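Local coordinates for muconate lactonizing enzyme (Corynebacterium glutamicum, PDB 3I4K), which belongs to the muconate lactonizing enzyme group of the enolase superfamily and binds a magnesium ion in its barrel-like C-terminal domain, at residues Q9-R14 with P79-R84; V151-I156 with R189-R194; R182-L187 with P215-A220. One frame throughout, in Å; residues are numbered along the deposited sequence.

Contact 1 (Q9-R14 with P79-R84); sequences QKVESR and PVLIGR
Val11 meets Leu81 and Ile82 through methyl groups. Val11 CG1 lies 3.8 Å from Leu81 CD2, the two side chains crossing at about a right angle, while its other methyl, CG2, is more loosely set against Ile82 CG1 at 4.5 Å. With CG1 anti to the carbonyl carbon (chi1 -75°), Val11 turns that methyl to Leu81 and CG2 to Ile82. Ile82 CG2 also rests 4.0 Å from the backbone O of Gln9, where the strand carries a classic beta bulge, Gln9 and Lys10 both facing His42. Leu81 is buried against Ile92, Val110 and Met114. Leu81 to Arg84 form a type II beta turn, and Gly83 bonds by its backbone to Ile8.

Lys10, Glu12 and Arg14 form a salt-bridge network within the strand. Arg14 NH2 and NH1 both approach Glu12 OE1 from the same face of the carboxylate, at 2.9 Å and 3.2 Å, and Lys10 NZ lies 3.6 Å from Glu12 OE2. Arg84 pairs with Asp95 and Glu88, and Ser13 bonds Asp74 and Lys70 of helix 66-81. Glu12 thus probably offsets part of the charge of Lys10 and Arg14, while the side-chain contacts between 9-14 and 79-84 are apolar.

Contact 2 (V151-I156 with R189-R194); sequences VAVAEI and REVGDR
Ile156 and Val191 reach toward each other tip to tip, joining helix 149-163 to the loop that links helix 177-189 to strand 196-200 on the outside of the TIM-barrel-like domain. The branch methyl Ile156 CG2 meets Val191 CG1 at 3.6 Å, and Ile156 CD1 comes within 4.2 Å of the same Val191 methyl, so one tip of Val191 is touched by both methyls of the isoleucine. Both residues are buried, and Ile156 also leans on Leu144 of strand 137-144 and Leu187 of helix 177-189, so it packs on both the barrel strand and the neighbouring helix.

Val191 turns its second methyl elsewhere: with CG1 anti to the backbone N (chi1 -177°), CG2 stands beside that N and lies 4.4 Å from Val153 CG1, one helical turn back from Ile156. Nearer the surface, Val153 and Glu190 cross at about a right angle. The Glu190 chain is extended beyond CG and brings its carboxylate near the valine, a loose approach and not a polar bond. The loop is tied by its own backbone, Arg194 N to Val191 O at 2.8 Å, and Arg194 NH2 forms a salt bridge with Glu157, a second link from loop to helix. Glu190 OE1 stops 4.2 Å from Val153 CG1.

Contact 3 (R182-L187 with P215-A220); sequences RRVAEL and PILAEA
Val184, which packs on Leu217 through CG1, lays its other methyl, CG2, over one face of the Arg183 guanidinium, 3.9 Å above the plane and offset toward the rim. The nitrogens of that flat group are held elsewhere: NH2 by a salt bridge to Asp180 and a bond to the O of Lys171, NH1 by the O of Leu147.

Val184 and Leu217 cross at about a right angle. Leu217 CD2 does the touching, 3.7 Å from Val184 CG1 and 3.8 Å from the backbone N of Ala185, so the methyl settles on the helix surface between the two residues. Leu217 has CG anti to the carbonyl carbon, beside the backbone N (chi1 -65°); chi2 -172° extends CD1 and leaves CD2 as the side branch that touches 182-187, although CB does not itself point there.

Helices 177-189 and 207-219 are successive outer helices of the TIM-barrel-like domain, and between them the chain passes through strand 196-200. Two alanines, Ala185 and Ala220, meet here, consistent with the close approach of their CA atoms, 5.5 Å. Leu217 also touches Met172 and Thr181. Further along, Ala220 CB sits 4.0 Å from both Ala185 CA and Ala185 CB.

Contacts 2 and 3 are neighbours in the barrel-like domain, with centres 12 Å apart and segments that alternate along the chain. Helix 177-189 and the loop after it supply one side of each. The two touch directly where Ile156 CD1 packs 4.0 Å from Leu187 CD2 and where Arg189 NH1 rests 3.6 Å from Ala220 CB, linking helix 149-163 through 177-189 to 207-219. Contact 1 lies in the N-terminal domain on the opposite side of the chain's centre, about 47 Å from contact 2 and 50 Å from contact 3, centre to centre. The loop of contact 2 leads into strand 196-200, whose last residue, Asp200, binds magnesium with Glu226 and Asp251.

Contact 1 (Q9-R14 with P79-R84)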
loop_
_atom_site.group_PDB
_atom_site.type_symbol
_atom_site.label_atom_id
_atom_site.label_comp_id
_atom_site.label_asym_id
_atom_site.label_seq_id
_atom_site.Cartn_x
_atom_site.Cartn_y
_atom_site.Cartn_z
ATOM N N GLN A 9 -15.156 -4.133 22.566
ATOM C CA GLN A 9 -16.117 -4.834 23.410
ATOM C C GLN A 9 -17.269 -5.406 22.607
ATOM O O GLN A 9 -17.724 -6.521 22.865
ATOM C CB GLN A 9 -16.690 -3.890 24.474
ATOM C CG GLN A 9 -15.650 -3.116 25.271
ATOM C CD GLN A 9 -14.679 -4.016 26.017
ATOM O OE1 GLN A 9 -15.069 -4.765 26.918
ATOM N NE2 GLN A 9 -13.405 -3.949 25.645
ATOM N N LYS A 10 -17.736 -4.645 21.626
ATOM C CA LYS A 10 -18.873 -5.085 20.838
ATOM C C LYS A 10 -18.898 -4.494 19.429
ATOM O O LYS A 10 -18.332 -3.431 19.175
ATOM C CB LYS A 10 -20.151 -4.707 21.602
ATOM C CG LYS A 10 -21.471 -5.014 20.910
ATOM C CD LYS A 10 -22.660 -4.527 21.748
ATOM C CE LYS A 10 -22.592 -3.024 22.012
ATOM N NZ LYS A 10 -23.753 -2.517 22.806
ATOM N N VAL A 11 -19.553 -5.206 18.518
ATOM C CA VAL A 11 -19.705 -4.768 17.135
ATOM C C VAL A 11 -21.153 -5.032 16.736
ATOM O O VAL A 11 -21.625 -6.163 16.827
ATOM C CB VAL A 11 -18.782 -5.554 16.179
ATOM C CG1 VAL A 11 -17.345 -5.079 16.315
ATOM C CG2 VAL A 11 -18.860 -7.018 16.502
ATOM N N GLU A 12 -21.857 -3.989 16.307
ATOM C CA GLU A 12 -23.252 -4.126 15.903
ATOM C C GLU A 12 -23.421 -3.775 14.433
ATOM O O GLU A 12 -22.629 -3.019 13.879
ATOM C CB GLU A 12 -24.151 -3.196 16.725
ATOM C CG GLU A 12 -24.042 -3.342 18.236
ATOM C CD GLU A 12 -25.020 -2.435 18.975
ATOM O OE1 GLU A 12 -25.071 -1.225 18.656
ATOM O OE2 GLU A 12 -25.733 -2.936 19.874
ATOM N N SER A 13 -24.465 -4.315 13.810
ATOM C CA SER A 13 -24.746 -4.044 12.404
ATOM C C SER A 13 -26.225 -3.730 12.216
ATOM O O SER A 13 -27.091 -4.513 12.611
ATOM C CB SER A 13 -24.357 -5.246 11.534
ATOM O OG SER A 13 -25.111 -6.401 11.867
ATOM N N ARG A 14 -26.508 -2.582 11.612
ATOM C CA ARG A 14 -27.882 -2.166 11.377
ATOM C C ARG A 14 -28.153 -1.971 9.894
ATOM O O ARG A 14 -27.379 -1.314 9.195
ATOM C CB ARG A 14 -28.179 -0.844 12.097
ATOM C CG ARG A 14 -28.072 -0.885 13.611
ATOM C CD ARG A 14 -28.350 0.493 14.210
ATOM N NE ARG A 14 -28.397 0.450 15.670
ATOM C CZ ARG A 14 -27.353 0.184 16.451
ATOM N NH1 ARG A 14 -26.161 -0.061 15.921
ATOM N NH2 ARG A 14 -27.502 0.155 17.769
ATOM N N PRO A 79 -17.223 -11.647 15.488
ATOM C CA PRO A 79 -16.655 -12.448 16.573
ATOM C C PRO A 79 -15.137 -12.544 16.593
ATOM O O PRO A 79 -14.556 -12.985 17.586
ATOM C CB PRO A 79 -17.325 -13.809 16.386
ATOM C CG PRO A 79 -17.597 -13.855 14.915
ATOM C CD PRO A 79 -18.120 -12.466 14.655
ATOM N N VAL A 80 -14.491 -12.139 15.504
ATOM C CA VAL A 80 -13.037 -12.207 15.452
ATOM C C VAL A 80 -12.437 -10.993 16.151
ATOM O O VAL A 80 -11.393 -11.091 16.794
ATOM C CB VAL A 80 -12.508 -12.263 13.982
ATOM C CG1 VAL A 80 -10.981 -12.334 13.982
ATOM C CG2 VAL A 80 -13.085 -13.487 13.253
ATOM N N LEU A 81 -13.114 -9.856 16.032
ATOM C CA LEU A 81 -12.646 -8.609 16.631
ATOM C C LEU A 81 -12.742 -8.538 18.155
ATOM O O LEU A 81 -11.842 -8.024 18.821
ATOM C CB LEU A 81 -13.429 -7.427 16.061
ATOM C CG LEU A 81 -13.270 -7.016 14.601
ATOM C CD1 LEU A 81 -13.596 -8.172 13.675
ATOM C CD2 LEU A 81 -14.189 -5.846 14.347
ATOM N N ILE A 82 -13.849 -9.040 18.691
ATOM C CA ILE A 82 -14.119 -9.002 20.125
ATOM C C ILE A 82 -12.981 -9.461 21.027
ATOM O O ILE A 82 -12.426 -10.547 20.857
ATOM C CB ILE A 82 -15.392 -9.811 20.447
ATOM C CG1 ILE A 82 -16.577 -9.191 19.706
ATOM C CG2 ILE A 82 -15.656 -9.815 21.952
ATOM C CD1 ILE A 82 -17.849 -9.978 19.817
ATOM N N GLY A 83 -12.638 -8.611 21.989
ATOM C CA GLY A 83 -11.576 -8.933 22.922
ATOM C C GLY A 83 -10.188 -8.553 22.446
ATOM O O GLY A 83 -9.197 -8.916 23.082
ATOM N N ARG A 84 -10.109 -7.824 21.336
ATOM C CA ARG A 84 -8.817 -7.405 20.789
ATOM C C ARG A 84 -8.740 -5.895 20.657
ATOM O O ARG A 84 -9.763 -5.232 20.508
ATOM C CB ARG A 84 -8.585 -8.051 19.421
ATOM C CG ARG A 84 -8.540 -9.567 19.468
ATOM C CD ARG A 84 -8.364 -10.176 18.090
ATOM N NE ARG A 84 -7.054 -9.879 17.515
ATOM C CZ ARG A 84 -6.635 -10.360 16.349
ATOM N NH1 ARG A 84 -7.426 -11.159 15.640
ATOM N NH2 ARG A 84 -5.429 -10.047 15.892
#

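Contact 2 (V151-I156 with R189-R194)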
loop_
_atom_site.group_PDB
_atom_site.type_symbol
_atom_site.label_atom_id
_atom_site.label_comp_id
_atom_site.label_asym_id
_atom_site.label_seq_id
_atom_site.Cartn_x
_atom_site.Cartn_y
_atom_site.Cartn_z
ATOM N N VAL A 151 -34.883 14.122 -19.956
ATOM C CA VAL A 151 -34.688 14.184 -18.512
ATOM C C VAL A 151 -33.195 14.300 -18.186
ATOM O O VAL A 151 -32.794 15.080 -17.323
ATOM C CB VAL A 151 -35.250 12.920 -17.828
ATOM C CG1 VAL A 151 -35.103 13.035 -16.323
ATOM C CG2 VAL A 151 -36.703 12.725 -18.211
ATOM N N ALA A 152 -32.380 13.518 -18.888
ATOM C CA ALA A 152 -30.934 13.523 -18.674
ATOM C C ALA A 152 -30.325 14.894 -18.970
ATOM O O ALA A 152 -29.621 15.462 -18.126
ATOM C CB ALA A 152 -30.283 12.465 -19.541
ATOM N N VAL A 153 -30.592 15.416 -20.166
ATOM C CA VAL A 153 -30.070 16.717 -20.560
ATOM C C VAL A 153 -30.499 17.778 -19.555
ATOM O O VAL A 153 -29.742 18.694 -19.235
ATOM C CB VAL A 153 -30.586 17.142 -21.945
ATOM C CG1 VAL A 153 -30.044 18.518 -22.294
ATOM C CG2 VAL A 153 -30.172 16.124 -22.995
ATOM N N ALA A 154 -31.725 17.649 -19.064
ATOM C CA ALA A 154 -32.255 18.596 -18.094
ATOM C C ALA A 154 -31.485 18.499 -16.781
ATOM O O ALA A 154 -31.115 19.517 -16.189
ATOM C CB ALA A 154 -33.741 18.318 -17.852
ATOM N N GLU A 155 -31.248 17.272 -16.327
ATOM C CA GLU A 155 -30.533 17.048 -15.075
ATOM C C GLU A 155 -29.083 17.527 -15.144
ATOM O O GLU A 155 -28.523 17.980 -14.145
ATOM C CB GLU A 155 -30.563 15.569 -14.699
ATOM C CG GLU A 155 -30.031 15.316 -13.312
ATOM C CD GLU A 155 -30.183 13.879 -12.882
ATOM O OE1 GLU A 155 -31.275 13.313 -13.090
ATOM O OE2 GLU A 155 -29.214 13.321 -12.329
ATOM N N ILE A 156 -28.476 17.428 -16.322
ATOM C CA ILE A 156 -27.101 17.881 -16.487
ATOM C C ILE A 156 -27.056 19.405 -16.361
ATOM O O ILE A 156 -26.244 19.941 -15.606
ATOM C CB ILE A 156 -26.514 17.428 -17.855
ATOM C CG1 ILE A 156 -26.311 15.907 -17.850
ATOM C CG2 ILE A 156 -25.180 18.116 -18.118
ATOM C CD1 ILE A 156 -25.679 15.350 -19.115
ATOM N N ARG A 189 -24.321 15.130 -28.094
ATOM C CA ARG A 189 -24.300 16.220 -29.056
ATOM C C ARG A 189 -24.814 17.509 -28.440
ATOM O O ARG A 189 -24.531 18.595 -28.937
ATOM C CB ARG A 189 -25.138 15.866 -30.282
ATOM C CG ARG A 189 -24.483 14.825 -31.165
ATOM C CD ARG A 189 -25.372 14.418 -32.325
ATOM N NE ARG A 189 -24.782 13.312 -33.076
ATOM C CZ ARG A 189 -24.405 12.157 -32.534
ATOM N NH1 ARG A 189 -24.552 11.953 -31.232
ATOM N NH2 ARG A 189 -23.885 11.200 -33.295
ATOM N N GLU A 190 -25.556 17.384 -27.346
ATOM C CA GLU A 190 -26.111 18.552 -26.675
ATOM C C GLU A 190 -25.370 18.963 -25.413
ATOM O O GLU A 190 -25.729 19.952 -24.783
ATOM C CB GLU A 190 -27.569 18.304 -26.304
ATOM C CG GLU A 190 -28.503 18.114 -27.477
ATOM C CD GLU A 190 -29.949 18.093 -27.038
ATOM O OE1 GLU A 190 -30.387 19.089 -26.425
ATOM O OE2 GLU A 190 -30.644 17.086 -27.300
ATOM N N VAL A 191 -24.338 18.218 -25.037
ATOM C CA VAL A 191 -23.619 18.540 -23.813
ATOM C C VAL A 191 -22.116 18.296 -23.909
ATOM O O VAL A 191 -21.329 18.936 -23.210
ATOM C CB VAL A 191 -24.187 17.711 -22.627
ATOM C CG1 VAL A 191 -23.501 18.097 -21.339
ATOM C CG2 VAL A 191 -25.684 17.932 -22.505
ATOM N N GLY A 192 -21.726 17.376 -24.783
ATOM C CA GLY A 192 -20.322 17.033 -24.944
ATOM C C GLY A 192 -19.341 18.163 -25.191
ATOM O O GLY A 192 -18.130 17.940 -25.205
ATOM N N ASP A 193 -19.842 19.377 -25.385
ATOM C CA ASP A 193 -18.958 20.510 -25.635
ATOM C C ASP A 193 -18.628 21.247 -24.343
ATOM O O ASP A 193 -17.606 21.927 -24.250
ATOM C CB ASP A 193 -19.614 21.485 -26.615
ATOM C CG ASP A 193 -20.085 20.804 -27.880
ATOM O OD1 ASP A 193 -19.232 20.263 -28.617
ATOM O OD2 ASP A 193 -21.312 20.808 -28.133
ATOM N N ARG A 194 -19.497 21.097 -23.347
ATOM C CA ARG A 194 -19.321 21.777 -22.073
ATOM C C ARG A 194 -18.741 20.907 -20.964
ATOM O O ARG A 194 -18.141 21.421 -20.022
ATOM C CB ARG A 194 -20.662 22.358 -21.601
ATOM C CG ARG A 194 -21.307 23.342 -22.570
ATOM C CD ARG A 194 -22.388 24.183 -21.889
ATOM N NE ARG A 194 -23.580 23.422 -21.522
ATOM C CZ ARG A 194 -24.425 22.886 -22.398
ATOM N NH1 ARG A 194 -24.210 23.020 -23.702
ATOM N NH2 ARG A 194 -25.494 22.228 -21.972
#

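Contact 3 (R182-L187 with P215-A220)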
loop_
_atom_site.group_PDB
_atom_site.type_symbol
_atom_site.label_atom_id
_atom_site.label_comp_id
_atom_site.label_asym_id
_atom_site.label_seq_id
_atom_site.Cartn_x
_atom_site.Cartn_y
_atom_site.Cartn_z
ATOM N N ARG A 182 -28.289 5.501 -29.132
ATOM C CA ARG A 182 -28.867 6.705 -29.715
ATOM C C ARG A 182 -29.126 7.734 -28.618
ATOM O O ARG A 182 -28.810 8.912 -28.769
ATOM C CB ARG A 182 -30.174 6.342 -30.429
ATOM C CG ARG A 182 -30.460 7.131 -31.703
ATOM C CD ARG A 182 -30.742 6.172 -32.861
ATOM N NE ARG A 182 -31.696 5.132 -32.473
ATOM C CZ ARG A 182 -31.712 3.903 -32.982
ATOM N NH1 ARG A 182 -30.828 3.556 -33.910
ATOM N NH2 ARG A 182 -32.598 3.011 -32.546
ATOM N N ARG A 183 -29.688 7.265 -27.510
ATOM C CA ARG A 183 -30.003 8.095 -26.357
ATOM C C ARG A 183 -28.768 8.844 -25.864
ATOM O O ARG A 183 -28.803 10.065 -25.671
ATOM C CB ARG A 183 -30.551 7.215 -25.231
ATOM C CG ARG A 183 -30.897 7.952 -23.955
ATOM C CD ARG A 183 -31.422 6.986 -22.896
ATOM N NE ARG A 183 -30.402 6.044 -22.433
ATOM C CZ ARG A 183 -29.625 6.242 -21.369
ATOM N NH1 ARG A 183 -29.746 7.353 -20.650
ATOM N NH2 ARG A 183 -28.732 5.322 -21.012
ATOM N N VAL A 184 -27.677 8.107 -25.667
ATOM C CA VAL A 184 -26.428 8.689 -25.181
ATOM C C VAL A 184 -25.724 9.544 -26.237
ATOM O O VAL A 184 -25.231 10.628 -25.930
ATOM C CB VAL A 184 -25.461 7.579 -24.679
ATOM C CG1 VAL A 184 -24.106 8.173 -24.340
ATOM C CG2 VAL A 184 -26.053 6.903 -23.446
ATOM N N ALA A 185 -25.676 9.061 -27.475
ATOM C CA ALA A 185 -25.026 9.821 -28.533
ATOM C C ALA A 185 -25.700 11.182 -28.664
ATOM O O ALA A 185 -25.029 12.213 -28.744
ATOM C CB ALA A 185 -25.105 9.067 -29.855
ATOM N N GLU A 186 -27.033 11.178 -28.679
ATOM C CA GLU A 186 -27.813 12.407 -28.812
ATOM C C GLU A 186 -27.585 13.340 -27.638
ATOM O O GLU A 186 -27.505 14.557 -27.802
ATOM C CB GLU A 186 -29.311 12.083 -28.944
ATOM C CG GLU A 186 -29.726 11.625 -30.346
ATOM C CD GLU A 186 -31.205 11.242 -30.449
ATOM O OE1 GLU A 186 -32.067 12.018 -29.978
ATOM O OE2 GLU A 186 -31.504 10.165 -31.015
ATOM N N LEU A 187 -27.481 12.771 -26.448
ATOM C CA LEU A 187 -27.248 13.582 -25.268
ATOM C C LEU A 187 -25.856 14.192 -25.343
ATOM O O LEU A 187 -25.624 15.290 -24.834
ATOM C CB LEU A 187 -27.385 12.722 -24.010
ATOM C CG LEU A 187 -26.996 13.358 -22.679
ATOM C CD1 LEU A 187 -27.683 12.608 -21.559
ATOM C CD2 LEU A 187 -25.486 13.323 -22.504
ATOM N N PRO A 215 -18.225 2.326 -30.810
ATOM C CA PRO A 215 -17.571 3.233 -31.766
ATOM C C PRO A 215 -18.455 4.462 -32.028
ATOM O O PRO A 215 -17.955 5.577 -32.185
ATOM C CB PRO A 215 -17.412 2.365 -33.010
ATOM C CG PRO A 215 -17.227 0.993 -32.437
ATOM C CD PRO A 215 -18.288 0.958 -31.354
ATOM N N ILE A 216 -19.772 4.245 -32.069
ATOM C CA ILE A 216 -20.720 5.327 -32.294
ATOM C C ILE A 216 -20.644 6.343 -31.160
ATOM O O ILE A 216 -20.703 7.552 -31.391
ATOM C CB ILE A 216 -22.165 4.791 -32.402
ATOM C CG1 ILE A 216 -22.272 3.858 -33.607
ATOM C CG2 ILE A 216 -23.154 5.953 -32.559
ATOM C CD1 ILE A 216 -23.551 3.043 -33.632
ATOM N N LEU A 217 -20.514 5.854 -29.932
ATOM C CA LEU A 217 -20.404 6.741 -28.780
ATOM C C LEU A 217 -19.075 7.482 -28.771
ATOM O O LEU A 217 -18.996 8.616 -28.295
ATOM C CB LEU A 217 -20.558 5.961 -27.473
ATOM C CG LEU A 217 -21.933 5.327 -27.247
ATOM C CD1 LEU A 217 -22.006 4.758 -25.844
ATOM C CD2 LEU A 217 -23.022 6.374 -27.437
ATOM N N ALA A 218 -18.030 6.845 -29.296
ATOM C CA ALA A 218 -16.710 7.467 -29.348
ATOM C C ALA A 218 -16.725 8.648 -30.316
ATOM O O ALA A 218 -16.136 9.704 -30.052
ATOM C CB ALA A 218 -15.668 6.445 -29.788
ATOM N N GLU A 219 -17.397 8.460 -31.445
ATOM C CA GLU A 219 -17.492 9.502 -32.453
ATOM C C GLU A 219 -18.332 10.656 -31.920
ATOM O O GLU A 219 -18.132 11.805 -32.307
ATOM C CB GLU A 219 -18.115 8.937 -33.732
ATOM C CG GLU A 219 -18.129 9.904 -34.910
ATOM C CD GLU A 219 -18.556 9.237 -36.211
ATOM O OE1 GLU A 219 -19.706 8.745 -36.289
ATOM O OE2 GLU A 219 -17.738 9.204 -37.157
ATOM N N ALA A 220 -19.261 10.343 -31.016
ATOM C CA ALA A 220 -20.140 11.355 -30.427
ATOM C C ALA A 220 -19.462 12.150 -29.312
ATOM O O ALA A 220 -20.021 13.125 -28.810
ATOM C CB ALA A 220 -21.413 10.701 -29.895
#